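PDB 3MDQ: exopolyphosphatase from Cytophaga hutchinsonii, which probably hydrolyses inorganic polyphosphate from the chain end, releasing orthophosphate. Local coordinates for residues A[97-100]-A[101-105]; A[253-256]-A[257-260]. One frame throughout, in Å; residues are numbered along the deposited sequence. Where two conformers were deposited one is given.

Both contacts are local, each made within one unbroken run of residues, and they lie far apart: their centres are 38 Å from each other and their nearest atoms about 24 Å. Interaction 1 comes first along the chain, where helix 91-102 ends and the chain turns into strand 106-108, an outermost strand of the five-stranded sheet. Interaction 2 follows much later, between helix 241-253 and the short helix 256-260, in the half of the chain built on the six-stranded sheet. One contact ends a helix and the other starts one; they do not touch, so each is a separate local feature of this actin-like ATPase-clan fold.

Interaction 1. Residues A[97-100]-A[101-105]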
ATOM      1  N   ARG A  97      15.819  -6.216 -17.729  1.00  9.21           N
ATOM      2  CA  ARG A  97      15.276  -5.291 -18.753  1.00  8.89           C
ATOM      3  C   ARG A  97      15.291  -3.856 -18.224  1.00  8.67           C
ATOM      4  O   ARG A  97      15.639  -2.934 -18.952  1.00 10.37           O
ATOM      5  CB  ARG A  97      13.885  -5.709 -19.241  1.00  8.93           C
ATOM      6  CG  ARG A  97      13.857  -6.993 -20.064  1.00  9.81           C
ATOM      7  CD  ARG A  97      12.439  -7.370 -20.502  1.00 12.75           C
ATOM      8  NE  ARG A  97      12.338  -8.670 -21.175  1.00 13.39           N
ATOM      9  CZ  ARG A  97      11.172  -9.245 -21.531  1.00 14.81           C
ATOM     10  NH1 ARG A  97      10.038  -8.645 -21.298  1.00 16.22           N
ATOM     11  NH2 ARG A  97      11.172 -10.432 -22.095  1.00 18.14           N
ATOM     12  N   ILE A  98      14.940  -3.662 -16.956  1.00  7.07           N
ATOM     13  CA  ILE A  98      14.965  -2.342 -16.341  1.00  8.14           C
ATOM     14  C   ILE A  98      16.395  -1.769 -16.316  1.00  9.58           C
ATOM     15  O   ILE A  98      16.629  -0.591 -16.606  1.00  9.98           O
ATOM     16  CB  ILE A  98      14.325  -2.336 -14.920  1.00  8.44           C
ATOM     17  CG1 ILE A  98      12.839  -2.656 -15.059  1.00  8.57           C
ATOM     18  CG2 ILE A  98      14.600  -0.989 -14.205  1.00  9.21           C
ATOM     19  CD1 ILE A  98      12.117  -3.000 -13.719  1.00  9.22           C
ATOM     20  N   LYS A  99      17.366  -2.582 -15.942  1.00  9.52           N
ATOM     21  CA  LYS A  99      18.748  -2.139 -15.890  1.00  9.44           C
ATOM     22  C   LYS A  99      19.214  -1.714 -17.292  1.00 10.00           C
ATOM     23  O   LYS A  99      19.850  -0.666 -17.451  1.00 10.62           O
ATOM     24  CB  LYS A  99      19.651  -3.254 -15.329  1.00 10.22           C
ATOM     25  CG  LYS A  99      21.123  -2.950 -15.326  1.00 10.07           C
ATOM     26  CD  LYS A  99      21.430  -1.701 -14.515  1.00 12.24           C
ATOM     27  CE  LYS A  99      22.947  -1.563 -14.262  1.00 18.33           C
ATOM     28  NZ  LYS A  99      23.201  -0.379 -13.418  1.00 21.06           N
ATOM     29  N   LYS A 100      18.866  -2.494 -18.303  1.00 10.97           N
ATOM     30  CA  LYS A 100      19.265  -2.188 -19.669  1.00 12.62           C
ATOM     31  C   LYS A 100      18.620  -0.901 -20.156  1.00 14.43           C
ATOM     32  O   LYS A 100      19.288  -0.055 -20.766  1.00 16.56           O
ATOM     33  CB  LYS A 100      18.918  -3.351 -20.596  1.00 12.69           C
ATOM     34  CG  LYS A 100      19.285  -3.112 -22.082  1.00 20.51           C
ATOM     35  CD  LYS A 100      19.235  -4.437 -22.845  1.00 35.24           C
ATOM     36  CE  LYS A 100      18.839  -4.261 -24.304  1.00 43.51           C
ATOM     37  NZ  LYS A 100      18.292  -5.540 -24.851  1.00 40.90           N
ATOM     38  N   GLU A 101      17.336  -0.750 -19.895  1.00 13.32           N
ATOM     39  CA  GLU A 101      16.554   0.348 -20.493  1.00 14.52           C
ATOM     40  C   GLU A 101      16.787   1.702 -19.852  1.00 14.52           C
ATOM     41  O   GLU A 101      16.867   2.705 -20.564  1.00 14.87           O
ATOM     42  CB  GLU A 101      15.097  -0.002 -20.395  1.00 15.28           C
ATOM     43  CG  GLU A 101      14.175   0.759 -21.288  1.00 23.70           C
ATOM     44  CD  GLU A 101      14.238   0.339 -22.751  1.00 29.76           C
ATOM     45  OE1 GLU A 101      14.658  -0.807 -23.076  1.00 29.07           O
ATOM     46  OE2 GLU A 101      13.843   1.190 -23.576  1.00 21.31           O
ATOM     47  N   VAL A 102      16.855   1.743 -18.522  1.00 10.50           N
ATOM     48  CA  VAL A 102      16.908   3.006 -17.788  1.00  9.97           C
ATOM     49  C   VAL A 102      18.053   3.081 -16.753  1.00  9.51           C
ATOM     50  O   VAL A 102      18.206   4.060 -16.021  1.00 10.89           O
ATOM     51  CB  VAL A 102      15.551   3.340 -17.106  1.00 11.20           C
ATOM     52  CG1 VAL A 102      14.472   3.562 -18.173  1.00 12.44           C
ATOM     53  CG2 VAL A 102      15.120   2.249 -16.063  1.00 10.12           C
ATOM     54  N   ASN A 103      18.883   2.047 -16.703  1.00 10.10           N
ATOM     55  CA  ASN A 103      20.039   2.033 -15.795  1.00 10.06           C
ATOM     56  C   ASN A 103      19.682   2.255 -14.357  1.00 11.35           C
ATOM     57  O   ASN A 103      20.372   2.981 -13.646  1.00 14.33           O
ATOM     58  CB  ASN A 103      21.111   3.028 -16.259  1.00  9.75           C
ATOM     59  CG  ASN A 103      22.493   2.721 -15.654  1.00 17.53           C
ATOM     60  OD1 ASN A 103      22.798   1.556 -15.355  1.00 16.51           O
ATOM     61  ND2 ASN A 103      23.308   3.742 -15.462  1.00 15.99           N
ATOM     62  N   ILE A 104      18.616   1.595 -13.902  1.00 11.31           N
ATOM     63  CA  ILE A 104      18.188   1.621 -12.501  1.00 10.53           C
ATOM     64  C   ILE A 104      18.296   0.157 -12.028  1.00  9.50           C
ATOM     65  O   ILE A 104      17.866  -0.767 -12.741  1.00 10.82           O
ATOM     66  CB  ILE A 104      16.770   2.170 -12.384  1.00 11.08           C
ATOM     67  CG1 ILE A 104      16.751   3.685 -12.693  1.00 18.70           C
ATOM     68  CG2 ILE A 104      16.193   1.907 -10.961  1.00 16.62           C
ATOM     69  CD1 ILE A 104      15.355   4.266 -12.889  1.00 21.29           C
ATOM     70  N   ASP A 105      18.860  -0.047 -10.842  1.00 14.01           N
ATOM     71  CA  ASP A 105      18.945  -1.392 -10.245  1.00 13.30           C
ATOM     72  C   ASP A 105      17.820  -1.548  -9.234  1.00 14.57           C
ATOM     73  O   ASP A 105      17.669  -0.765  -8.314  1.00 21.37           O
ATOM     74  CB  ASP A 105      20.317  -1.693  -9.610  1.00 17.14           C
ATOM     75  CG  ASP A 105      21.430  -1.831 -10.671  1.00 23.51           C
ATOM     76  OD1 ASP A 105      21.624  -2.920 -11.302  1.00 28.77           O
ATOM     77  OD2 ASP A 105      22.091  -0.826 -10.890  1.00 30.46           O
TER
HETATM   78  O   HOH W   1      15.340  -3.528 -21.866  1.00 26.48           O
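Ile98 and Val102 meet on the buried side of a helix C-terminus, where helix 91-102 stops and the chain turns toward strand 106-108. CG2 of Ile98 lies 3.8 Å from CG2 of Val102, and the same methyl reaches CB of Ile104 beyond the turn. Branched aliphatic residues suit this side, since Ile98 also packs on Leu59 and Leu62 of helix 52-71. The helical bonding runs on to its last turn: Val102 N donates to Ile98 O at 3.0 Å with a nearly straight N-H...O angle of 165°, whereas the following bond, Asn103 N to Lys99 O, is weak. Asn103 is the first residue to leave helical geometry, with a positive phi of 56° that asparagine tolerates better than most residues.

The outer side is polar and largely exposed. In place of direct apolar contact, water 1 donates to both Arg97 O and Glu101 OE1, joining backbone to side chain one turn apart; the other carboxylate oxygen of Glu101 pairs with Lys63, and Arg97 reaches away to Glu52. Lys99 reaches forward past the helix end: with CG anti to the backbone N (chi1 175°) and a kink at chi2, its long chain runs alongside Asn103 and crosses Asp105. A lysine fits here because its flexible chain can carry one ammonium group to both acceptors. NZ gives a hydrogen bond to Asn103 OD1 at 2.8 Å and forms a salt bridge with Asp105, where NZ meets OD2 at 2.8 Å on the syn side of the carboxylate, somewhat out of its plane.

Interaction 2. Residues A[253-256]-A[257-260]; sequences ASTR and RERL
A capping box opens the short helix 256-260, with Thr255 at the N-cap and Glu258 three residues on. Thr255 OG1 accepts from Glu258 N at 3.2 Å, and Glu258 OE1 returns the bond by accepting from Thr255 N at 3.0 Å, approached from above the carboxylate plane. Threonine suits the N-cap because its hydroxyl, held between the backbone N and the carbonyl carbon (chi1 69°), points at an amide of the first turn; glutamate has the length to reach back. Water 2 donates to OE1 and to Ala253 O, tying the cap to the carbonyl of Ala253, just before the junction.

Arg259 folds over the same junction. Its NH1 donates to Ser254 OG at 3.0 Å almost within the guanidinium plane, one face lies over Arg256 CA, and NE bonds Ala270 O of helix 267-286. Ser254 OG is also bonded to Leu251 O. A leucine in place of Arg259 would probably leave Ser254 OG and Ala270 O without their N-H donors and weaken the tie between the junction and helix 267-286. Arg256 reaches to salt bridges with Asp271 and Glu267 of that helix, with Leu260 CD1 over its guanidinium face. Such reciprocal bonding between side chains and backbone amides is the hallmark of a capping box at a helix N-terminus.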
ATOM      1  N   ALA A 253     -22.298  -3.065  -1.471  1.00  9.95           N
ATOM      2  CA  ALA A 253     -23.493  -3.071  -2.334  1.00 10.24           C
ATOM      3  C   ALA A 253     -23.165  -2.760  -3.796  1.00 11.86           C
ATOM      4  O   ALA A 253     -23.953  -3.053  -4.668  1.00 12.52           O
ATOM      5  CB  ALA A 253     -24.544  -2.064  -1.822  1.00 11.93           C
ATOM      6  N   SER A 254     -22.029  -2.121  -4.036  1.00 10.19           N
ATOM      7  CA  SER A 254     -21.664  -1.570  -5.318  1.00 10.23           C
ATOM      8  C   SER A 254     -21.287  -2.611  -6.362  1.00 11.05           C
ATOM      9  O   SER A 254     -20.773  -3.688  -6.052  1.00 11.67           O
ATOM     10  CB  SER A 254     -20.509  -0.546  -5.157  1.00 10.03           C
ATOM     11  OG  SER A 254     -19.262  -1.224  -4.933  1.00 10.75           O
ATOM     12  N   THR A 255     -21.514  -2.243  -7.625  1.00 11.18           N
ATOM     13  CA  THR A 255     -20.934  -2.967  -8.729  1.00  9.99           C
ATOM     14  C   THR A 255     -19.599  -2.368  -9.157  1.00  9.69           C
ATOM     15  O   THR A 255     -19.303  -1.218  -8.877  1.00 10.98           O
ATOM     16  CB  THR A 255     -21.881  -2.995  -9.944  1.00 11.63           C
ATOM     17  OG1 THR A 255     -21.955  -1.679 -10.467  1.00 12.45           O
ATOM     18  CG2 THR A 255     -23.256  -3.480  -9.570  1.00 14.69           C
ATOM     19  N   ARG A 256     -18.804  -3.165  -9.856  1.00 10.98           N
ATOM     20  CA  ARG A 256     -17.550  -2.686 -10.414  1.00 11.77           C
ATOM     21  C   ARG A 256     -17.776  -1.416 -11.251  1.00 11.47           C
ATOM     22  O   ARG A 256     -17.044  -0.432 -11.140  1.00 11.64           O
ATOM     23  CB  ARG A 256     -16.880  -3.767 -11.279  1.00 12.32           C
ATOM     24  CG  ARG A 256     -15.607  -3.298 -11.933  1.00 17.75           C
ATOM     25  CD  ARG A 256     -14.985  -4.407 -12.797  1.00 18.57           C
ATOM     26  NE  ARG A 256     -13.903  -3.856 -13.601  1.00 20.46           N
ATOM     27  CZ  ARG A 256     -14.018  -3.421 -14.847  1.00 19.71           C
ATOM     28  NH1 ARG A 256     -15.188  -3.462 -15.484  1.00 22.45           N
ATOM     29  NH2 ARG A 256     -12.948  -2.931 -15.450  1.00 30.18           N
ATOM     30  N   ARG A 257     -18.787  -1.449 -12.113  0.50 12.06           N
ATOM     31  CA  ARG A 257     -19.074  -0.303 -12.970  0.50 12.12           C
ATOM     32  C   ARG A 257     -19.371   0.954 -12.169  0.50 11.82           C
ATOM     33  O   ARG A 257     -18.906   2.036 -12.514  0.50 13.10           O
ATOM     34  CB  ARG A 257     -20.243  -0.638 -13.898  0.50 12.33           C
ATOM     35  CG  ARG A 257     -20.580   0.460 -14.867  0.50 15.16           C
ATOM     36  CD  ARG A 257     -19.415   0.794 -15.749  0.50 19.14           C
ATOM     37  NE  ARG A 257     -18.952  -0.329 -16.555  0.50 15.95           N
ATOM     38  CZ  ARG A 257     -17.956  -0.223 -17.424  0.50 21.44           C
ATOM     39  NH1 ARG A 257     -17.355   0.952 -17.569  0.50 23.92           N
ATOM     40  NH2 ARG A 257     -17.567  -1.273 -18.139  0.50 28.60           N
ATOM     41  N   GLU A 258     -20.129   0.828 -11.085  1.00 11.42           N
ATOM     42  CA  GLU A 258     -20.410   1.976 -10.198  1.00 12.05           C
ATOM     43  C   GLU A 258     -19.129   2.496  -9.557  1.00 14.12           C
ATOM     44  O   GLU A 258     -18.925   3.701  -9.431  1.00 15.28           O
ATOM     45  CB  GLU A 258     -21.387   1.613  -9.108  1.00 12.45           C
ATOM     46  CG  GLU A 258     -22.798   1.403  -9.652  1.00 14.01           C
ATOM     47  CD  GLU A 258     -23.767   0.785  -8.674  1.00 18.14           C
ATOM     48  OE1 GLU A 258     -23.377   0.092  -7.698  1.00 15.89           O
ATOM     49  OE2 GLU A 258     -24.979   0.939  -8.945  1.00 26.42           O
ATOM     50  N   ARG A 259     -18.252   1.597  -9.140  1.00 11.84           N
ATOM     51  CA  ARG A 259     -17.008   2.027  -8.474  1.00 11.37           C
ATOM     52  C   ARG A 259     -16.060   2.772  -9.413  1.00 11.88           C
ATOM     53  O   ARG A 259     -15.349   3.715  -8.996  1.00 15.77           O
ATOM     54  CB  ARG A 259     -16.342   0.818  -7.828  1.00 11.24           C
ATOM     55  CG  ARG A 259     -17.122   0.258  -6.668  1.00  9.98           C
ATOM     56  CD  ARG A 259     -16.281  -0.727  -5.869  1.00 10.79           C
ATOM     57  NE  ARG A 259     -15.740  -1.867  -6.619  1.00 10.30           N
ATOM     58  CZ  ARG A 259     -16.411  -2.971  -6.914  1.00 12.40           C
ATOM     59  NH1 ARG A 259     -17.714  -3.108  -6.596  1.00 10.35           N
ATOM     60  NH2 ARG A 259     -15.800  -3.958  -7.522  1.00 11.83           N
ATOM     61  N   LEU A 260     -16.067   2.387 -10.679  1.00 11.67           N
ATOM     62  CA  LEU A 260     -15.217   3.056 -11.666  1.00 14.36           C
ATOM     63  C   LEU A 260     -15.569   4.536 -11.745  1.00 18.19           C
ATOM     64  O   LEU A 260     -14.743   5.329 -12.184  1.00 20.49           O
ATOM     65  CB  LEU A 260     -15.330   2.378 -13.027  1.00 12.98           C
ATOM     66  CG  LEU A 260     -14.739   0.974 -13.142  1.00 13.77           C
ATOM     67  CD1 LEU A 260     -15.106   0.337 -14.503  1.00 17.06           C
ATOM     68  CD2 LEU A 260     -13.212   0.975 -12.954  1.00 19.41           C
TER
HETATM   69  O   HOH W   2     -25.464  -1.637  -6.753  1.00 28.86           O